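Local coordinates for protein FMN-dependent NADH:quinone oxidoreductase 1 (Bacillus anthracis, PDB 3U7I) that probably uses FMN to pass electrons from NADH to quinones and to cleave the azo bond of aromatic azo compounds, at residues E87-F92 against A123-K128; D162-H167 against Y182-A187. All blocks are in the same frame, centred on the assembly; numbering follows the deposited sequence.

Interaction 1: residues E87-F92 against A123-K128; sequences EILQQF and ARETFK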
# COMPACT_ATOMS: atom_id res chain seq x y z
N GLU C 87 -16.78 13.39 3.85
CA GLU C 87 -16.56 13.57 5.29
C GLU C 87 -15.09 13.38 5.65
O GLU C 87 -14.50 14.23 6.32
CB GLU C 87 -17.36 12.55 6.12
CG GLU C 87 -18.84 12.81 6.23
CD GLU C 87 -19.54 11.72 7.03
OE1 GLU C 87 -18.86 10.79 7.52
OE2 GLU C 87 -20.79 11.80 7.18
N ILE C 88 -14.52 12.26 5.21
CA ILE C 88 -13.12 11.95 5.49
C ILE C 88 -12.14 13.00 4.94
O ILE C 88 -11.18 13.38 5.62
CB ILE C 88 -12.73 10.55 4.96
CG1 ILE C 88 -13.41 9.45 5.78
CG2 ILE C 88 -11.23 10.38 4.98
CD1 ILE C 88 -13.25 8.06 5.21
N LEU C 89 -12.39 13.47 3.72
CA LEU C 89 -11.57 14.50 3.09
C LEU C 89 -11.66 15.83 3.83
O LEU C 89 -10.64 16.48 4.07
CB LEU C 89 -11.99 14.70 1.63
CG LEU C 89 -11.40 15.90 0.89
CD1 LEU C 89 -9.87 15.79 0.77
CD2 LEU C 89 -12.03 16.01 -0.48
N GLN C 90 -12.87 16.23 4.18
CA GLN C 90 -13.06 17.52 4.85
C GLN C 90 -12.48 17.51 6.26
O GLN C 90 -11.97 18.54 6.73
CB GLN C 90 -14.53 17.97 4.80
CG GLN C 90 -15.02 18.23 3.38
CD GLN C 90 -14.17 19.26 2.63
OE1 GLN C 90 -13.82 20.31 3.17
NE2 GLN C 90 -13.84 18.96 1.37
N GLN C 91 -12.53 16.36 6.93
CA GLN C 91 -11.84 16.20 8.22
C GLN C 91 -10.32 16.35 8.06
O GLN C 91 -9.67 17.09 8.82
CB GLN C 91 -12.20 14.85 8.87
CG GLN C 91 -11.42 14.54 10.15
CD GLN C 91 -11.74 13.16 10.73
OE1 GLN C 91 -11.67 12.14 10.03
NE2 GLN C 91 -12.11 13.14 12.01
N PHE C 92 -9.74 15.67 7.08
CA PHE C 92 -8.32 15.82 6.76
C PHE C 92 -7.93 17.29 6.50
O PHE C 92 -6.94 17.79 7.04
CB PHE C 92 -7.92 14.90 5.58
CG PHE C 92 -6.47 15.02 5.20
CD1 PHE C 92 -5.50 14.31 5.89
CD2 PHE C 92 -6.08 15.84 4.16
CE1 PHE C 92 -4.16 14.42 5.55
CE2 PHE C 92 -4.74 15.97 3.82
CZ PHE C 92 -3.78 15.25 4.51
N ALA C 123 -8.36 15.76 -6.53
CA ALA C 123 -8.08 16.92 -7.38
C ALA C 123 -9.03 18.07 -7.07
O ALA C 123 -10.21 17.85 -6.75
CB ALA C 123 -8.15 16.54 -8.86
N ARG C 124 -8.51 19.29 -7.15
CA ARG C 124 -9.30 20.48 -6.83
C ARG C 124 -9.53 20.64 -5.32
O ARG C 124 -10.12 21.64 -4.88
CB ARG C 124 -10.63 20.47 -7.60
CG ARG C 124 -10.51 20.87 -9.08
CD ARG C 124 -11.69 20.36 -9.91
NE ARG C 124 -12.98 20.74 -9.34
CZ ARG C 124 -14.04 19.94 -9.27
NH1 ARG C 124 -15.17 20.37 -8.73
NH2 ARG C 124 -13.97 18.70 -9.74
N GLU C 125 -9.07 19.67 -4.53
CA GLU C 125 -9.23 19.68 -3.08
C GLU C 125 -7.89 19.72 -2.34
O GLU C 125 -7.58 20.71 -1.67
CB GLU C 125 -10.08 18.49 -2.61
CG GLU C 125 -11.56 18.56 -3.01
CD GLU C 125 -12.32 19.67 -2.28
OE1 GLU C 125 -11.84 20.14 -1.22
OE2 GLU C 125 -13.40 20.07 -2.75
N THR C 126 -7.10 18.66 -2.44
CA THR C 126 -5.79 18.66 -1.77
C THR C 126 -4.63 18.84 -2.75
O THR C 126 -3.49 19.11 -2.36
CB THR C 126 -5.60 17.41 -0.88
OG1 THR C 126 -5.70 16.24 -1.69
CG2 THR C 126 -6.68 17.36 0.22
N PHE C 127 -4.93 18.69 -4.04
CA PHE C 127 -3.97 18.96 -5.11
C PHE C 127 -4.72 19.38 -6.37
O PHE C 127 -5.94 19.22 -6.47
CB PHE C 127 -3.08 17.73 -5.39
CG PHE C 127 -3.74 16.67 -6.25
CD1 PHE C 127 -3.67 16.75 -7.64
CD2 PHE C 127 -4.40 15.59 -5.67
CE1 PHE C 127 -4.28 15.78 -8.44
CE2 PHE C 127 -5.00 14.62 -6.47
CZ PHE C 127 -4.94 14.71 -7.85
N LYS C 128 -3.99 19.93 -7.34
CA LYS C 128 -4.61 20.25 -8.62
C LYS C 128 -3.70 19.93 -9.79
O LYS C 128 -2.47 19.95 -9.66
CB LYS C 128 -5.07 21.71 -8.67
CG LYS C 128 -3.94 22.72 -8.78
CD LYS C 128 -4.49 24.07 -9.21
CE LYS C 128 -3.42 25.14 -9.19
NZ LYS C 128 -3.85 26.36 -9.91
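In this flavodoxin-like fold, helix 76-94 packs against the loop that leaves helix 111-120 and enters the small two-stranded antiparallel hairpin 127-129/134-136. L89 meets E125 and T126 of that loop, F92 meets T126, and Q90 adds a polar touch at the border. L89 does most of the packing and splits its two methyls between two residues. Its CD1 lies 3.6 Å from T126 CG2. Its CD2 rests on the aliphatic part of E125, 3.6 Å from E125 CG. L89 CG stands anti to the backbone N (chi1 170°), which aims the fork at the loop. T126 CG2 also reaches the F92 ring, 4.3 Å from F92 CD2. OG1 of T126 turns to the end of helix 111-120, where it is hydrogen-bonded to I120 O and, just past the helix, I122 N. The buried hydroxyl therefore has partners on its own side, and the methyl is turned to helix 76-94. E125 is bent at chi2 (-69°), which carries its carboxylate past L89 CD2 toward Q90 and K93. There K93, one turn after L89, forms a salt bridge with E125 OE1. Q90 supplies a weaker second partner: NE2 to E125 OE1 is a weak hydrogen bond of 3.5 Å, with the amide and carboxylate planes 86° apart.

Interaction 2: residues D162-H167 against Y182-A187; sequences DVEYSH and YQIVRA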
# COMPACT_ATOMS: atom_id res chain seq x y z
N ASP C 162 16.42 0.90 2.13
CA ASP C 162 16.01 1.04 0.74
C ASP C 162 14.58 0.55 0.48
O ASP C 162 13.90 1.07 -0.40
CB ASP C 162 17.00 0.34 -0.19
CG ASP C 162 18.39 0.92 -0.09
OD1 ASP C 162 18.51 2.11 0.26
OD2 ASP C 162 19.37 0.18 -0.36
N VAL C 163 14.11 -0.43 1.26
CA VAL C 163 12.77 -0.99 1.06
C VAL C 163 11.74 -0.54 2.10
O VAL C 163 10.67 -1.14 2.23
CB VAL C 163 12.79 -2.55 0.99
CG1 VAL C 163 13.67 -2.99 -0.16
CG2 VAL C 163 13.26 -3.16 2.30
N GLU C 164 12.06 0.53 2.82
CA GLU C 164 11.13 1.10 3.78
C GLU C 164 10.12 1.96 3.03
O GLU C 164 10.13 3.19 3.14
CB GLU C 164 11.87 1.93 4.84
CG GLU C 164 11.02 2.28 6.05
CD GLU C 164 11.66 3.32 6.94
OE1 GLU C 164 12.65 3.95 6.50
OE2 GLU C 164 11.18 3.51 8.09
N TYR C 165 9.25 1.31 2.26
CA TYR C 165 8.34 2.04 1.39
C TYR C 165 7.17 2.69 2.12
O TYR C 165 6.59 3.64 1.61
CB TYR C 165 7.86 1.17 0.23
CG TYR C 165 8.97 0.88 -0.74
CD1 TYR C 165 9.58 1.91 -1.45
CD2 TYR C 165 9.44 -0.42 -0.92
CE1 TYR C 165 10.62 1.66 -2.32
CE2 TYR C 165 10.48 -0.68 -1.80
CZ TYR C 165 11.06 0.37 -2.50
OH TYR C 165 12.09 0.12 -3.37
N SER C 166 6.85 2.19 3.30
CA SER C 166 5.90 2.88 4.16
C SER C 166 6.32 4.35 4.31
O SER C 166 5.60 5.27 3.89
CB SER C 166 5.83 2.20 5.54
OG SER C 166 7.11 2.15 6.16
N HIS C 167 7.50 4.56 4.90
CA HIS C 167 8.08 5.89 5.11
C HIS C 167 8.30 6.66 3.81
O HIS C 167 7.90 7.82 3.69
CB HIS C 167 9.40 5.78 5.89
CG HIS C 167 10.26 7.01 5.81
ND1 HIS C 167 9.89 8.22 6.34
CD2 HIS C 167 11.48 7.20 5.24
CE1 HIS C 167 10.84 9.11 6.12
NE2 HIS C 167 11.82 8.52 5.45
N TYR C 182 7.85 17.16 8.28
CA TYR C 182 7.62 15.73 8.46
C TYR C 182 8.66 15.14 9.42
O TYR C 182 9.85 15.42 9.32
CB TYR C 182 7.71 15.03 7.10
CG TYR C 182 7.60 13.52 7.12
CD1 TYR C 182 6.42 12.90 6.73
CD2 TYR C 182 8.67 12.72 7.49
CE1 TYR C 182 6.31 11.53 6.73
CE2 TYR C 182 8.56 11.34 7.49
CZ TYR C 182 7.36 10.75 7.11
OH TYR C 182 7.23 9.37 7.09
N GLN C 183 8.18 14.33 10.36
CA GLN C 183 9.06 13.56 11.22
C GLN C 183 8.51 12.15 11.34
O GLN C 183 7.30 11.95 11.44
CB GLN C 183 9.17 14.16 12.61
CG GLN C 183 9.87 13.23 13.60
CD GLN C 183 10.17 13.87 14.93
OE1 GLN C 183 9.58 14.90 15.29
NE2 GLN C 183 11.11 13.29 15.67
N ILE C 184 9.40 11.18 11.30
CA ILE C 184 9.03 9.82 11.65
C ILE C 184 9.80 9.34 12.89
O ILE C 184 11.03 9.48 12.99
CB ILE C 184 9.20 8.83 10.47
CG1 ILE C 184 8.84 7.41 10.92
CG2 ILE C 184 10.63 8.90 9.90
CD1 ILE C 184 8.62 6.44 9.79
N VAL C 185 9.06 8.81 13.86
CA VAL C 185 9.66 8.14 14.99
C VAL C 185 9.59 6.63 14.74
O VAL C 185 8.51 6.06 14.55
CB VAL C 185 8.96 8.52 16.30
CG1 VAL C 185 9.51 7.70 17.47
CG2 VAL C 185 9.11 10.03 16.57
N ARG C 186 10.76 5.99 14.71
CA ARG C 186 10.86 4.56 14.44
C ARG C 186 11.07 3.75 15.72
O ARG C 186 12.19 3.68 16.24
CB ARG C 186 11.99 4.27 13.45
CG ARG C 186 11.80 4.87 12.07
CD ARG C 186 12.89 4.41 11.11
NE ARG C 186 12.72 4.98 9.78
CZ ARG C 186 13.03 6.23 9.46
NH1 ARG C 186 13.54 7.05 10.37
NH2 ARG C 186 12.84 6.66 8.22
N ALA C 187 10.00 3.15 16.22
CA ALA C 187 10.11 2.20 17.31
C ALA C 187 10.53 0.88 16.68
O ALA C 187 9.75 -0.08 16.62
CB ALA C 187 8.80 2.06 18.04
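One guanidinium does two jobs here: R186 grips the carboxylate of E164 and also puts a nitrogen over the ring of H167. R186 NH2 sits 3.3 Å above the imidazole plane, over the ring centre, and the two planes are 75° apart. The guanidinium thus stands nearly upright on the ring and does not stack flat. Its grip on E164 is side-on, with one nitrogen to each oxygen. R186 NE to E164 OE2 is the shorter bond, 2.7 Å, nearly in the guanidinium plane and on the syn lone pair. R186 NH2 to E164 OE1 is longer, 3.2 Å, and tilted out of both planes. The carboxylate and guanidinium planes are turned 47° apart, so the pair is twisted. Q148 NE2, from strand 143-149, also binds E164 OE2, so two donors hold that oxygen. E164 reaches the strand with an extended chain.

H167 is held from a second side. Y182 OH lies at the edge of the ring and shares a hydrogen bond of 3.0 Å with H167 ND1. The two rings meet rim to rim at 48°. I184 lies alongside, with CG2 3.7 Å from H167 ND1; its CD1 approaches H167 CB and, loosely, one face of the guanidinium near its rim. Y182, I184 and R186, at every second position of the strand, all face the helix start.

E164 is the N-cap residue of helix 165-177 and H167 lies in its first turn. This helix leads to the edge strand 181-187, parallel to strand 143-149, so the contact belongs to a right-handed beta-alpha-beta crossover of the flavodoxin-like fold.

Interactions 1 and 2 lie on opposite sides of the chain's centre. Their centres are 24 Å apart and their nearest atoms about 11 Å, so they do not touch. They follow one another along the chain. Helix 165-177 relates them: its start forms interaction 2, while its later residues F174 and L177 pack on F92 and T126 of interaction 1. Interaction 2 is the one nearer the cofactor site. The side chain of R186 is about 10 Å from that of V22, one of the predicted FMN-binding residues, whereas interaction 1 lies away from them. The second subunit touches only 162-167 among the four segments, through V163 and Y165.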